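Glycoside hydrolase family 43 (Halothermothrix orenii, PDB 4QQS) is a thermostable family 43 glycoside hydrolase with alpha-L-arabinofuranosidase activity, built as a five-bladed beta-propeller and probably acting in xylan breakdown. Local coordinates at residues Asp264-Thr276 / Gly283-Glu295. Numbering follows the deposited sequence.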
loop_
_atom_site.group_PDB
_atom_site.type_symbol
_atom_site.label_atom_id
_atom_site.label_comp_id
_atom_site.label_asym_id
_atom_site.label_seq_id
_atom_site.Cartn_x
_atom_site.Cartn_y
_atom_site.Cartn_z
ATOM N N ASP A 264 6.878 4.101 20.831
ATOM C CA ASP A 264 7.628 3.289 21.791
ATOM C C ASP A 264 7.843 1.849 21.314
ATOM O O ASP A 264 8.405 1.038 22.053
ATOM C CB ASP A 264 6.979 3.318 23.189
ATOM C CG ASP A 264 5.747 2.441 23.298
ATOM O OD1 ASP A 264 5.183 2.042 22.247
ATOM O OD2 ASP A 264 5.351 2.155 24.458
ATOM N N GLY A 265 7.402 1.535 20.096
ATOM C CA GLY A 265 7.615 0.220 19.518
ATOM C C GLY A 265 6.664 -0.858 20.011
ATOM O O GLY A 265 6.767 -2.017 19.602
ATOM N N SER A 266 5.710 -0.489 20.859
ATOM C CA SER A 266 4.937 -1.495 21.581
ATOM C C SER A 266 3.654 -1.980 20.918
ATOM O O SER A 266 3.118 -3.000 21.347
ATOM C CB SER A 266 4.573 -0.971 22.967
ATOM O OG SER A 266 3.582 0.034 22.866
ATOM N N GLU A 267 3.152 -1.269 19.914
ATOM C CA GLU A 267 1.877 -1.634 19.302
ATOM C C GLU A 267 1.872 -1.242 17.826
ATOM O O GLU A 267 2.498 -0.267 17.428
ATOM C CB GLU A 267 0.694 -0.995 20.048
ATOM C CG GLU A 267 0.715 0.518 20.030
ATOM C CD GLU A 267 -0.441 1.178 20.756
ATOM O OE1 GLU A 267 -1.333 0.475 21.279
ATOM O OE2 GLU A 267 -0.442 2.424 20.805
ATOM N N LEU A 268 1.144 -2.015 17.032
ATOM C CA LEU A 268 1.023 -1.787 15.601
ATOM C C LEU A 268 -0.171 -0.894 15.278
ATOM O O LEU A 268 -1.221 -0.938 15.934
ATOM C CB LEU A 268 0.861 -3.115 14.859
ATOM C CG LEU A 268 2.024 -4.108 14.943
ATOM C CD1 LEU A 268 1.663 -5.377 14.184
ATOM C CD2 LEU A 268 3.332 -3.503 14.406
ATOM N N PHE A 269 0.016 -0.095 14.229
ATOM C CA PHE A 269 -1.053 0.682 13.619
ATOM C C PHE A 269 -1.168 0.345 12.143
ATOM O O PHE A 269 -0.168 0.274 11.424
ATOM C CB PHE A 269 -0.803 2.186 13.769
ATOM C CG PHE A 269 -1.221 2.716 15.112
ATOM C CD1 PHE A 269 -0.401 2.565 16.220
ATOM C CD2 PHE A 269 -2.459 3.303 15.277
ATOM C CE1 PHE A 269 -0.811 3.001 17.465
ATOM C CE2 PHE A 269 -2.871 3.730 16.525
ATOM C CZ PHE A 269 -2.044 3.579 17.610
ATOM N N VAL A 270 -2.411 0.181 11.703
ATOM C CA VAL A 270 -2.735 0.192 10.294
ATOM C C VAL A 270 -2.959 1.646 9.876
ATOM O O VAL A 270 -3.582 2.426 10.601
ATOM C CB VAL A 270 -3.987 -0.691 9.990
ATOM C CG1 VAL A 270 -5.231 -0.264 10.775
ATOM C CG2 VAL A 270 -4.277 -0.722 8.517
ATOM N N VAL A 271 -2.399 2.005 8.725
ATOM C CA VAL A 271 -2.534 3.328 8.140
ATOM C C VAL A 271 -3.293 3.118 6.837
ATOM O O VAL A 271 -2.856 2.351 5.992
ATOM C CB VAL A 271 -1.173 3.976 7.865
ATOM C CG1 VAL A 271 -1.385 5.380 7.326
ATOM C CG2 VAL A 271 -0.298 3.996 9.134
ATOM N N TYR A 272 -4.445 3.760 6.686
ATOM C CA TYR A 272 -5.354 3.460 5.591
ATOM C C TYR A 272 -6.081 4.715 5.146
ATOM O O TYR A 272 -6.186 5.682 5.902
ATOM C CB TYR A 272 -6.359 2.366 6.006
ATOM C CG TYR A 272 -7.250 2.750 7.165
ATOM C CD1 TYR A 272 -6.808 2.661 8.480
ATOM C CD2 TYR A 272 -8.531 3.216 6.935
ATOM C CE1 TYR A 272 -7.631 3.026 9.547
ATOM C CE2 TYR A 272 -9.368 3.574 7.995
ATOM C CZ TYR A 272 -8.911 3.490 9.294
ATOM O OH TYR A 272 -9.766 3.869 10.307
ATOM N N HIS A 273 -6.587 4.697 3.920
ATOM C CA HIS A 273 -7.373 5.821 3.453
ATOM C C HIS A 273 -8.864 5.544 3.553
ATOM O O HIS A 273 -9.287 4.408 3.630
ATOM C CB HIS A 273 -6.983 6.268 2.050
ATOM C CG HIS A 273 -7.260 5.299 0.946
ATOM N ND1 HIS A 273 -8.458 4.669 0.662
ATOM C CD2 HIS A 273 -6.407 4.948 -0.030
ATOM C CE1 HIS A 273 -8.290 3.942 -0.441
ATOM N NE2 HIS A 273 -7.062 4.114 -0.879
ATOM N N THR A 274 -9.635 6.627 3.594
ATOM C CA THR A 274 -11.090 6.587 3.440
ATOM C C THR A 274 -11.496 7.742 2.527
ATOM O O THR A 274 -10.727 8.670 2.301
ATOM C CB THR A 274 -11.820 6.736 4.787
ATOM O OG1 THR A 274 -11.390 7.944 5.417
ATOM C CG2 THR A 274 -11.562 5.558 5.699
ATOM N N HIS A 275 -12.726 7.732 2.030
ATOM C CA HIS A 275 -13.151 8.832 1.175
ATOM C C HIS A 275 -13.290 10.113 1.967
ATOM O O HIS A 275 -13.871 10.137 3.052
ATOM C CB HIS A 275 -14.470 8.519 0.497
ATOM C CG HIS A 275 -14.413 7.317 -0.382
ATOM N ND1 HIS A 275 -13.646 7.216 -1.523
ATOM C CD2 HIS A 275 -15.046 6.136 -0.243
ATOM C CE1 HIS A 275 -13.826 6.014 -2.043
ATOM N NE2 HIS A 275 -14.686 5.350 -1.294
ATOM N N THR A 276 -12.767 11.191 1.407
ATOM C CA THR A 276 -12.868 12.487 2.063
ATOM C C THR A 276 -14.335 12.928 2.134
ATOM O O THR A 276 -14.762 13.553 3.109
ATOM C CB THR A 276 -11.994 13.528 1.331
ATOM O OG1 THR A 276 -10.645 13.050 1.314
ATOM C CG2 THR A 276 -12.049 14.894 2.008
ATOM N N GLY A 283 -11.770 9.611 -6.007
ATOM C CA GLY A 283 -10.340 9.605 -5.765
ATOM C C GLY A 283 -9.820 10.506 -4.655
ATOM O O GLY A 283 -8.662 10.392 -4.258
ATOM N N ASP A 284 -10.661 11.392 -4.136
ATOM C CA ASP A 284 -10.244 12.246 -3.033
ATOM C C ASP A 284 -10.382 11.458 -1.739
ATOM O O ASP A 284 -11.495 11.269 -1.237
ATOM C CB ASP A 284 -11.095 13.511 -2.978
ATOM C CG ASP A 284 -10.610 14.505 -1.932
ATOM O OD1 ASP A 284 -9.826 14.127 -1.046
ATOM O OD2 ASP A 284 -11.047 15.675 -1.970
ATOM N N ARG A 285 -9.257 10.960 -1.233
ATOM C CA ARG A 285 -9.238 10.201 0.009
ATOM C C ARG A 285 -8.347 10.897 1.036
ATOM O O ARG A 285 -7.629 11.856 0.728
ATOM C CB ARG A 285 -8.836 8.753 -0.246
ATOM C CG ARG A 285 -9.945 8.034 -1.034
ATOM C CD ARG A 285 -9.505 7.099 -2.091
ATOM N NE ARG A 285 -8.529 7.643 -3.025
ATOM C CZ ARG A 285 -7.833 6.838 -3.797
ATOM N NH1 ARG A 285 -8.064 5.538 -3.726
ATOM N NH2 ARG A 285 -6.919 7.305 -4.621
ATOM N N THR A 286 -8.431 10.409 2.267
ATOM C CA THR A 286 -7.800 11.029 3.410
ATOM C C THR A 286 -7.188 9.943 4.303
ATOM O O THR A 286 -7.574 8.785 4.232
ATOM C CB THR A 286 -8.812 11.927 4.150
ATOM O OG1 THR A 286 -8.153 12.724 5.138
ATOM C CG2 THR A 286 -9.898 11.113 4.798
ATOM N N VAL A 287 -6.208 10.325 5.112
ATOM C CA VAL A 287 -5.388 9.412 5.885
ATOM C C VAL A 287 -5.970 9.145 7.270
ATOM O O VAL A 287 -6.440 10.068 7.946
ATOM C CB VAL A 287 -3.964 10.003 6.029
ATOM C CG1 VAL A 287 -3.075 9.102 6.865
ATOM C CG2 VAL A 287 -3.326 10.235 4.663
ATOM N N ASN A 288 -5.893 7.886 7.699
ATOM C CA ASN A 288 -6.401 7.421 8.987
ATOM C C ASN A 288 -5.435 6.424 9.582
ATOM O O ASN A 288 -4.695 5.754 8.853
ATOM C CB ASN A 288 -7.740 6.709 8.832
ATOM C CG ASN A 288 -8.757 7.541 8.107
ATOM O OD1 ASN A 288 -9.483 8.328 8.708
ATOM N ND2 ASN A 288 -8.769 7.432 6.799
ATOM N N ILE A 289 -5.468 6.294 10.906
ATOM C CA ILE A 289 -4.735 5.242 11.599
ATOM C C ILE A 289 -5.657 4.524 12.568
ATOM O O ILE A 289 -6.627 5.102 13.076
ATOM C CB ILE A 289 -3.489 5.778 12.353
ATOM C CG1 ILE A 289 -3.882 6.648 13.553
ATOM C CG2 ILE A 289 -2.563 6.521 11.380
ATOM C CD1 ILE A 289 -2.695 7.146 14.334
ATOM N N ASP A 290 -5.365 3.260 12.852
ATOM C CA ASP A 290 -6.053 2.564 13.931
ATOM C C ASP A 290 -5.211 1.381 14.391
ATOM O O ASP A 290 -4.308 0.924 13.692
ATOM C CB ASP A 290 -7.474 2.113 13.517
ATOM C CG ASP A 290 -8.553 3.168 13.775
ATOM O OD1 ASP A 290 -8.585 3.753 14.885
ATOM O OD2 ASP A 290 -9.411 3.369 12.872
ATOM N N ARG A 291 -5.510 0.892 15.589
ATOM C CA ARG A 291 -4.740 -0.184 16.190
ATOM C C ARG A 291 -4.988 -1.516 15.497
ATOM O O ARG A 291 -6.124 -1.867 15.208
ATOM C CB ARG A 291 -5.056 -0.279 17.683
ATOM C CG ARG A 291 -4.430 0.868 18.455
ATOM C CD ARG A 291 -4.762 0.849 19.964
ATOM N NE ARG A 291 -3.831 1.748 20.651
ATOM C CZ ARG A 291 -3.968 3.064 20.778
ATOM N NH1 ARG A 291 -5.076 3.686 20.402
ATOM N NH2 ARG A 291 -2.983 3.762 21.320
ATOM N N LEU A 292 -3.887 -2.226 15.263
ATOM C CA LEU A 292 -3.852 -3.516 14.591
ATOM C C LEU A 292 -3.225 -4.510 15.563
ATOM O O LEU A 292 -2.218 -4.194 16.193
ATOM C CB LEU A 292 -2.962 -3.390 13.354
ATOM C CG LEU A 292 -2.840 -4.609 12.459
ATOM C CD1 LEU A 292 -4.142 -4.832 11.708
ATOM C CD2 LEU A 292 -1.707 -4.426 11.479
ATOM N N TYR A 293 -3.800 -5.698 15.702
ATOM C CA TYR A 293 -3.286 -6.671 16.667
ATOM C C TYR A 293 -3.706 -8.076 16.274
ATOM O O TYR A 293 -4.619 -8.263 15.485
ATOM C CB TYR A 293 -3.776 -6.338 18.085
ATOM C CG TYR A 293 -5.282 -6.413 18.253
ATOM C CD1 TYR A 293 -6.100 -5.379 17.829
ATOM C CD2 TYR A 293 -5.886 -7.515 18.857
ATOM C CE1 TYR A 293 -7.476 -5.431 17.986
ATOM C CE2 TYR A 293 -7.260 -7.569 19.038
ATOM C CZ TYR A 293 -8.056 -6.527 18.596
ATOM O OH TYR A 293 -9.428 -6.571 18.747
ATOM N N PHE A 294 -3.033 -9.058 16.856
ATOM C CA PHE A 294 -3.367 -10.453 16.677
ATOM C C PHE A 294 -4.026 -10.994 17.947
ATOM O O PHE A 294 -3.600 -10.693 19.068
ATOM C CB PHE A 294 -2.106 -11.259 16.384
ATOM C CG PHE A 294 -1.453 -10.927 15.059
ATOM C CD1 PHE A 294 -0.516 -9.905 14.946
ATOM C CD2 PHE A 294 -1.757 -11.658 13.926
ATOM C CE1 PHE A 294 0.089 -9.622 13.733
ATOM C CE2 PHE A 294 -1.141 -11.379 12.716
ATOM C CZ PHE A 294 -0.229 -10.361 12.617
ATOM N N GLU A 295 -5.041 -11.832 17.760
ATOM C CA GLU A 295 -5.708 -12.507 18.870
ATOM C C GLU A 295 -6.197 -13.854 18.367
ATOM O O GLU A 295 -6.891 -13.917 17.359
ATOM C CB GLU A 295 -6.868 -11.655 19.399
ATOM C CG GLU A 295 -7.669 -12.293 20.521
ATOM C CD GLU A 295 -8.642 -11.329 21.174
ATOM O OE1 GLU A 295 -9.328 -10.589 20.431
ATOM O OE2 GLU A 295 -8.716 -11.318 22.424
HETATM O O HOH W 1 -0.129 -4.452 17.999
#
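Strands 268-275 and 285-295 pair as an antiparallel beta hairpin at the centre of a four-stranded propeller blade, Y272 meeting N288 and D290 on one face. Backbone hydrogen bonds run in pairs at V270-D290, Y272-N288 and T274-T286. N288 CB sits over one face of the Y272 ring, 3.6 Å from its centroid. With CG between its backbone N and carbonyl carbon (chi1 62°), Y272 crosses to D290, the pairing partner of V270, where its OH bonds D290 OD2 at 2.6 Å on the anti side of the carboxylate; Y5 and T305 hold OD1. N288 ND2 bonds T274 OG1 (3.0 Å) and Y272 O (3.2 Å), which also accepts from N288 N. On the other face, V271 turns CG1 to V287 CG1 and CG2 to I289 CG2 and packs on strand 16-23. At one end R291 grips E267 side-on, NE to OE1 and NH2 to OE2, each 2.9 Å, while F269 CZ lies over the centre of the R291 guanidinium. At the other, R285 CD rests over the H273 ring, 3.9 Å from its centroid. H273 in turn neighbours D17, the predicted proton acceptor, consistent with this hairpin end bordering the active site of the GH43 five-bladed beta-propeller.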